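Long-range contacts in conserved domain protein (Bacillus anthracis, PDB 3FBQ), which is of unknown function but is built largely of beta strands, probably with E-set-like domains: residues A[66-71]-A[126-131]; A[38-43]-A[58-63]; A[119-124]-A[135-140]. All coordinates share one frame; numbering follows the deposited sequence.

Contact 1 (A[66-71]-A[126-131]); sequences LGDDPI and IPDRKK
Asp128 supplies the direct polar link between segments 66-71 and 126-131. Its OD2 accepts a weak hydrogen bond from the backbone N of Asp68, 3.2 Å away and bent to 131° at the hydrogen. The carboxylate of Asp68 lies close by. The two OD2 atoms are 3.4 Å apart, and the carboxylate planes are turned 46° against each other. Such like charges would probably disfavour each other. Arg129 may ease this, since its NH2 forms a long salt bridge with OD2 of Asp128. CA of Gly67 lies at the edge of this guanidinium, near its plane. A water adds an indirect link. It donates to O of Leu66, accepts from N of Asp128 at 2.9 Å, and accepts weakly from N of Asp69.

Segment 126-131 is the hairpin turn between strands 114-126 and 131-144. Pro127 to Lys130 form a type I turn, and Lys130 and Lys131 opposite Ile126 make a G1 beta bulge. Segment 66-71 is the loop that leads into strand 71-78.

Two apolar pairs pack here. CG of Pro127 lies 3.8 Å from CG1 of Ile71. The side chains of Ile126 and Leu66 cross at about a right angle, with CG1 of Ile126 4.1 Å from CD1 of Leu66. Other carbons meet carbonyl oxygens. CD of Pro127 sits 3.3 Å from O of Asp69, and CG2 of Ile126, anti to the backbone N, meets O of Leu66. Lys130 of the second subunit packs on Pro127 and Asp128.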
# COMPACT_ATOMS: atom_id res chain seq x y z
N LEU A 66 9.96 13.79 -9.28
CA LEU A 66 8.97 13.37 -8.30
C LEU A 66 7.83 14.38 -8.20
O LEU A 66 6.75 14.06 -7.71
CB LEU A 66 9.62 13.17 -6.93
CG LEU A 66 10.46 11.90 -6.76
CD1 LEU A 66 9.68 10.68 -7.19
CD2 LEU A 66 11.77 12.02 -7.53
N GLY A 67 8.08 15.59 -8.67
CA GLY A 67 7.14 16.67 -8.52
C GLY A 67 7.11 17.15 -7.09
O GLY A 67 8.12 17.10 -6.41
N ASP A 68 5.92 17.56 -6.63
CA ASP A 68 5.74 18.40 -5.46
C ASP A 68 5.37 17.62 -4.21
O ASP A 68 5.71 18.02 -3.09
CB ASP A 68 4.67 19.46 -5.75
CG ASP A 68 5.27 20.76 -6.27
OD1 ASP A 68 6.03 21.44 -5.50
OD2 ASP A 68 5.02 21.11 -7.44
N ASP A 69 4.67 16.51 -4.38
CA ASP A 69 4.25 15.76 -3.21
C ASP A 69 4.27 14.27 -3.50
O ASP A 69 3.19 13.63 -3.58
CB ASP A 69 2.86 16.20 -2.72
CG ASP A 69 2.92 17.26 -1.64
OD1 ASP A 69 3.70 17.06 -0.68
OD2 ASP A 69 2.19 18.28 -1.74
N PRO A 70 5.48 13.69 -3.60
CA PRO A 70 5.52 12.26 -3.91
C PRO A 70 4.90 11.43 -2.76
O PRO A 70 4.98 11.82 -1.60
CB PRO A 70 7.01 11.97 -4.12
CG PRO A 70 7.76 13.38 -4.05
CD PRO A 70 6.80 14.34 -3.44
N ILE A 71 4.26 10.31 -3.06
CA ILE A 71 3.67 9.50 -2.01
C ILE A 71 4.39 8.15 -1.82
O ILE A 71 4.44 7.32 -2.76
CB ILE A 71 2.22 9.22 -2.31
CG1 ILE A 71 1.48 10.51 -2.52
CG2 ILE A 71 1.57 8.50 -1.15
CD1 ILE A 71 0.05 10.33 -2.36
N ILE A 126 3.58 9.63 -7.99
CA ILE A 126 3.93 10.97 -8.40
C ILE A 126 2.59 11.51 -8.82
O ILE A 126 2.15 11.40 -10.01
CB ILE A 126 4.86 10.98 -9.61
CG1 ILE A 126 6.18 10.25 -9.28
CG2 ILE A 126 5.08 12.40 -10.03
CD1 ILE A 126 6.71 9.36 -10.40
N PRO A 127 1.89 12.06 -7.84
CA PRO A 127 0.57 12.52 -8.22
C PRO A 127 0.69 13.61 -9.31
O PRO A 127 -0.14 13.62 -10.22
CB PRO A 127 0.01 13.03 -6.90
CG PRO A 127 0.75 12.24 -5.86
CD PRO A 127 2.14 12.18 -6.40
N ASP A 128 1.70 14.50 -9.25
CA ASP A 128 1.79 15.56 -10.30
C ASP A 128 1.69 14.90 -11.67
O ASP A 128 0.90 15.31 -12.47
CB ASP A 128 3.08 16.39 -10.20
CG ASP A 128 3.10 17.35 -9.02
OD1 ASP A 128 2.32 17.16 -8.05
OD2 ASP A 128 3.91 18.32 -9.05
N ARG A 129 2.46 13.83 -11.91
CA ARG A 129 2.48 13.17 -13.21
C ARG A 129 1.61 11.91 -13.33
O ARG A 129 1.79 11.14 -14.25
CB ARG A 129 3.92 12.91 -13.61
CG ARG A 129 4.22 13.35 -15.07
CD ARG A 129 5.39 14.36 -15.20
NE ARG A 129 5.77 15.00 -13.93
CZ ARG A 129 5.06 15.93 -13.26
NH1 ARG A 129 3.88 16.36 -13.73
NH2 ARG A 129 5.54 16.45 -12.11
N LYS A 130 0.69 11.68 -12.38
CA LYS A 130 -0.48 10.76 -12.54
C LYS A 130 -0.15 9.24 -12.61
O LYS A 130 -0.84 8.43 -13.23
CB LYS A 130 -1.23 11.18 -13.80
CG LYS A 130 -2.73 11.17 -13.68
CD LYS A 130 -3.20 12.37 -12.95
CE LYS A 130 -4.52 12.78 -13.50
NZ LYS A 130 -4.43 13.92 -14.47
N LYS A 131 0.88 8.88 -11.88
CA LYS A 131 1.79 7.84 -12.24
C LYS A 131 2.44 7.39 -10.95
O LYS A 131 2.45 8.15 -9.97
CB LYS A 131 2.89 8.48 -13.06
CG LYS A 131 3.48 7.54 -14.01
CD LYS A 131 4.70 8.15 -14.63
CE LYS A 131 5.84 8.10 -13.67
NZ LYS A 131 6.84 9.04 -14.19
O HOH W 1 3.65 14.89 -7.20

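Contact 2 (A[38-43]-A[58-63]); sequences NGVKVT and YSLESE
Lys41 and Glu61 face each other as an antiparallel hydrogen-bonded pair. N of Lys41 donates to O of Glu61 at 2.9 Å. N of Glu61 returns a bond of 2.9 Å to O of Lys41. Thr43 and Ser59 form the next such pair. N of Ser59 reaches O of Thr43 at 2.8 Å, and N of Thr43 reaches O of Ser59 at 3.1 Å. Between the two pairs, CA of Val42 makes a CA-H...O contact with O of Ser59.

The two segments belong to the beta hairpin of strands 40-49 and 53-62, within an antiparallel five-stranded sheet. Lys41 and Glu61 point to the same face, but their charged ends do not meet. NZ of Lys41 bonds instead to O of Pro221 of the third subunit. Ser59 OG, on that face too, is held by Asn45.

The other face carries Val40, Val42 and Leu60. CD1 of Leu60 touches both valines, CG2 of Val42 at 3.6 Å and CG1 of Val40 at 3.7 Å. CG of Leu60 is anti to the backbone N (chi1 174°), and its chi2 of 73° sets CD1 against both valines. Val42 also packs on Trp137 and Phe139 of strand 131-144, so this face is turned to the three-stranded sheet. At the hairpin's open end, CG of Glu63 packs against the backbone of Gly39, near its O and CA.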
# COMPACT_ATOMS: atom_id res chain seq x y z
N ASN A 38 14.76 0.83 -10.31
CA ASN A 38 13.91 1.63 -11.17
C ASN A 38 14.14 3.08 -11.27
O ASN A 38 13.16 3.83 -11.36
CB ASN A 38 12.50 1.55 -10.70
CG ASN A 38 11.74 0.51 -11.38
OD1 ASN A 38 11.63 -0.59 -10.84
ND2 ASN A 38 11.24 0.81 -12.61
N GLY A 39 15.38 3.50 -11.28
CA GLY A 39 15.69 4.90 -11.29
C GLY A 39 15.57 5.60 -9.96
O GLY A 39 15.82 6.82 -9.89
N VAL A 40 15.20 4.87 -8.89
CA VAL A 40 15.01 5.47 -7.59
C VAL A 40 15.96 4.91 -6.46
O VAL A 40 15.88 3.74 -6.04
CB VAL A 40 13.47 5.35 -7.18
CG1 VAL A 40 13.12 6.12 -5.87
CG2 VAL A 40 12.58 5.81 -8.32
N LYS A 41 16.80 5.79 -5.94
CA LYS A 41 17.72 5.48 -4.87
C LYS A 41 17.08 5.96 -3.60
O LYS A 41 16.87 7.16 -3.46
CB LYS A 41 19.02 6.26 -5.15
CG LYS A 41 20.24 5.76 -4.38
CD LYS A 41 21.56 6.41 -4.80
CE LYS A 41 22.62 6.06 -3.74
NZ LYS A 41 23.89 6.87 -3.71
N VAL A 42 16.73 5.05 -2.68
CA VAL A 42 16.29 5.42 -1.31
C VAL A 42 17.42 5.14 -0.29
O VAL A 42 17.93 4.03 -0.27
CB VAL A 42 15.05 4.66 -0.84
CG1 VAL A 42 14.64 5.10 0.63
CG2 VAL A 42 13.86 4.84 -1.84
N THR A 43 17.81 6.17 0.50
CA THR A 43 18.77 6.10 1.58
C THR A 43 18.09 6.33 2.89
O THR A 43 17.22 7.19 3.01
CB THR A 43 19.78 7.18 1.43
OG1 THR A 43 20.35 6.96 0.15
CG2 THR A 43 20.95 7.08 2.50
N TYR A 58 15.51 9.98 5.88
CA TYR A 58 15.86 9.37 4.62
C TYR A 58 15.97 10.35 3.51
O TYR A 58 15.47 11.47 3.61
CB TYR A 58 14.83 8.30 4.24
CG TYR A 58 13.48 8.90 3.94
CD1 TYR A 58 12.49 9.02 4.96
CD2 TYR A 58 13.18 9.39 2.67
CE1 TYR A 58 11.31 9.58 4.72
CE2 TYR A 58 11.96 9.98 2.40
CZ TYR A 58 11.02 10.05 3.43
OH TYR A 58 9.82 10.64 3.14
N SER A 59 16.60 9.91 2.43
CA SER A 59 16.58 10.63 1.16
C SER A 59 15.96 9.82 0.08
O SER A 59 15.91 8.61 0.14
CB SER A 59 17.98 11.00 0.72
OG SER A 59 18.70 11.20 1.91
N LEU A 60 15.51 10.50 -0.94
CA LEU A 60 14.87 9.86 -2.02
C LEU A 60 15.40 10.62 -3.23
O LEU A 60 15.27 11.84 -3.27
CB LEU A 60 13.38 10.02 -1.80
CG LEU A 60 12.42 9.54 -2.87
CD1 LEU A 60 12.44 8.06 -2.78
CD2 LEU A 60 11.03 10.10 -2.60
N GLU A 61 16.07 9.91 -4.15
CA GLU A 61 16.66 10.50 -5.33
C GLU A 61 16.21 9.74 -6.53
O GLU A 61 16.17 8.52 -6.51
CB GLU A 61 18.16 10.45 -5.31
CG GLU A 61 18.74 11.24 -4.21
CD GLU A 61 20.17 10.91 -4.05
OE1 GLU A 61 20.84 10.89 -5.11
OE2 GLU A 61 20.61 10.62 -2.89
N SER A 62 15.89 10.47 -7.59
CA SER A 62 15.36 9.87 -8.76
C SER A 62 15.95 10.36 -10.07
O SER A 62 16.75 11.27 -10.09
CB SER A 62 13.90 10.11 -8.82
OG SER A 62 13.50 9.49 -10.02
N GLU A 63 15.53 9.74 -11.16
CA GLU A 63 16.15 9.97 -12.46
C GLU A 63 15.36 10.98 -13.28
O GLU A 63 15.56 11.11 -14.49
CB GLU A 63 16.29 8.66 -13.24
CG GLU A 63 17.23 7.65 -12.59
CD GLU A 63 18.68 7.90 -12.95
OE1 GLU A 63 19.07 9.08 -13.08
OE2 GLU A 63 19.43 6.91 -13.11

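Contact 3 (A[119-124]-A[135-140]); sequences WNIEGI and GHWNFA
N of Trp119 donates to O of Phe139 at 2.7 Å. N of Phe139 bonds back to O of Trp119 at 2.9 Å. These bonds belong to the antiparallel hairpin of strands 114-126 and 131-144. Ile121 and Trp137 form a second hydrogen-bonded pair, with N of Ile121 2.8 Å from O of Trp137. Beyond it, Glu122 and Gly123 both face Leu73 in a classic beta bulge.

Trp119, Ile121, Trp137 and Phe139 lie on one face of the sheet. The Trp119 and Phe139 side chains run side by side. The six-membered ring of Trp119 and the Phe139 ring are 27° apart in plane but slid so far that they barely overlap, and CE3 of Trp119 meets CD2 of Phe139. CD1 of Ile121 sits over one face of the Trp119 indole near its rim, 3.6 Å above the plane.

Asn120 and Asn138 occupy the other face, with amide planes 82° apart. OD1 of Asn138 bonds to Ser84 of the third subunit. Separately, a strand of that subunit pairs antiparallel with Gly135 and His136, so the sheet runs on across the interface.

CG2 of Ile121 is anti to the backbone N and reaches CE3 of Trp137 at 3.7 Å, while O of Ile121 lies in plane at that indole's edge.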
# COMPACT_ATOMS: atom_id res chain seq x y z
N TRP A 119 11.42 -1.43 6.92
CA TRP A 119 10.89 -0.39 6.04
C TRP A 119 10.70 -0.96 4.63
O TRP A 119 11.66 -1.23 3.92
CB TRP A 119 11.82 0.83 6.04
CG TRP A 119 11.15 2.04 5.52
CD1 TRP A 119 9.81 2.30 5.56
CD2 TRP A 119 11.77 3.16 4.89
NE1 TRP A 119 9.55 3.52 4.98
CE2 TRP A 119 10.72 4.07 4.55
CE3 TRP A 119 13.10 3.49 4.56
CZ2 TRP A 119 10.97 5.28 3.92
CZ3 TRP A 119 13.35 4.71 3.96
CH2 TRP A 119 12.29 5.59 3.63
N ASN A 120 9.46 -1.18 4.25
CA ASN A 120 9.19 -1.91 3.01
C ASN A 120 8.45 -0.99 2.03
O ASN A 120 7.25 -0.72 2.24
CB ASN A 120 8.36 -3.22 3.24
CG ASN A 120 9.07 -4.26 4.14
OD1 ASN A 120 10.30 -4.46 4.06
ND2 ASN A 120 8.30 -4.91 5.00
N ILE A 121 9.16 -0.51 0.99
CA ILE A 121 8.52 0.44 0.09
C ILE A 121 8.08 -0.24 -1.13
O ILE A 121 8.85 -0.98 -1.72
CB ILE A 121 9.41 1.58 -0.27
CG1 ILE A 121 9.64 2.40 0.99
CG2 ILE A 121 8.75 2.47 -1.46
CD1 ILE A 121 10.92 3.21 0.92
N GLU A 122 6.84 -0.04 -1.52
CA GLU A 122 6.40 -0.76 -2.70
C GLU A 122 6.13 0.15 -3.88
O GLU A 122 5.69 -0.31 -4.90
CB GLU A 122 5.18 -1.62 -2.44
CG GLU A 122 4.87 -1.88 -1.00
CD GLU A 122 3.39 -2.30 -0.83
OE1 GLU A 122 3.23 -3.49 -0.42
OE2 GLU A 122 2.41 -1.48 -1.15
N GLY A 123 6.43 1.43 -3.77
CA GLY A 123 6.04 2.34 -4.81
C GLY A 123 6.19 3.78 -4.41
O GLY A 123 6.20 4.13 -3.24
N ILE A 124 6.34 4.60 -5.43
CA ILE A 124 6.38 6.05 -5.30
C ILE A 124 5.34 6.54 -6.24
O ILE A 124 5.48 6.38 -7.46
CB ILE A 124 7.70 6.62 -5.80
CG1 ILE A 124 8.86 5.85 -5.16
CG2 ILE A 124 7.79 8.06 -5.42
CD1 ILE A 124 8.88 5.96 -3.62
N GLY A 135 8.01 -0.90 -7.56
CA GLY A 135 9.17 -1.73 -7.29
C GLY A 135 9.20 -2.09 -5.83
O GLY A 135 8.20 -1.97 -5.11
N HIS A 136 10.37 -2.51 -5.39
CA HIS A 136 10.62 -2.85 -4.00
C HIS A 136 11.89 -2.14 -3.49
O HIS A 136 12.95 -2.24 -4.11
CB HIS A 136 10.88 -4.34 -3.91
CG HIS A 136 9.67 -5.14 -3.62
ND1 HIS A 136 9.38 -6.33 -4.28
CD2 HIS A 136 8.65 -4.93 -2.76
CE1 HIS A 136 8.26 -6.83 -3.81
NE2 HIS A 136 7.79 -6.00 -2.88
N TRP A 137 11.82 -1.51 -2.35
CA TRP A 137 13.01 -0.99 -1.73
C TRP A 137 12.80 -1.34 -0.30
O TRP A 137 11.82 -0.94 0.26
CB TRP A 137 13.04 0.51 -1.87
CG TRP A 137 13.10 1.08 -3.31
CD1 TRP A 137 14.18 1.57 -3.93
CD2 TRP A 137 11.99 1.21 -4.26
NE1 TRP A 137 13.86 1.99 -5.22
CE2 TRP A 137 12.52 1.79 -5.43
CE3 TRP A 137 10.63 0.86 -4.23
CZ2 TRP A 137 11.73 2.05 -6.56
CZ3 TRP A 137 9.85 1.12 -5.34
CH2 TRP A 137 10.39 1.71 -6.49
N ASN A 138 13.67 -2.15 0.29
CA ASN A 138 13.44 -2.73 1.61
C ASN A 138 14.62 -2.53 2.51
O ASN A 138 15.76 -2.68 2.07
CB ASN A 138 13.18 -4.22 1.48
CG ASN A 138 12.02 -4.52 0.55
OD1 ASN A 138 11.99 -5.56 -0.08
ND2 ASN A 138 11.07 -3.56 0.40
N PHE A 139 14.38 -2.19 3.78
CA PHE A 139 15.43 -2.26 4.78
C PHE A 139 14.84 -3.02 5.93
O PHE A 139 13.72 -2.76 6.37
CB PHE A 139 15.91 -0.88 5.24
CG PHE A 139 16.18 0.12 4.12
CD1 PHE A 139 17.46 0.55 3.86
CD2 PHE A 139 15.14 0.63 3.34
CE1 PHE A 139 17.71 1.49 2.81
CE2 PHE A 139 15.38 1.53 2.29
CZ PHE A 139 16.65 1.98 2.03
N ALA A 140 15.63 -3.99 6.42
CA ALA A 140 15.32 -4.80 7.60
C ALA A 140 16.44 -4.60 8.62
O ALA A 140 17.54 -5.07 8.41
CB ALA A 140 15.25 -6.26 7.21

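Overall arrangement
Contacts 2 and 3 are hairpins from two different sheets, packed face to face. Their centres are about 11 Å apart. Val42 and Tyr58 of contact 2 meet Trp119 of contact 3, with CG1 of Val42 3.6 Å from CZ3 of Trp119. A probable hydrogen bond of 2.8 Å joins NE1 of Trp137 to O of Val40. Contact 1 follows contact 2 along the chain, its segment 66-71 coming soon after 58-63, with no other touch between them. Its segment 126-131 is the turn of the hairpin in contact 3. Centres of contacts 1 and 3 lie about 17 Å apart, yet CD1 of Leu66 touches CG2 of Ile124 at 3.7 Å. All three contacts also touch the third subunit.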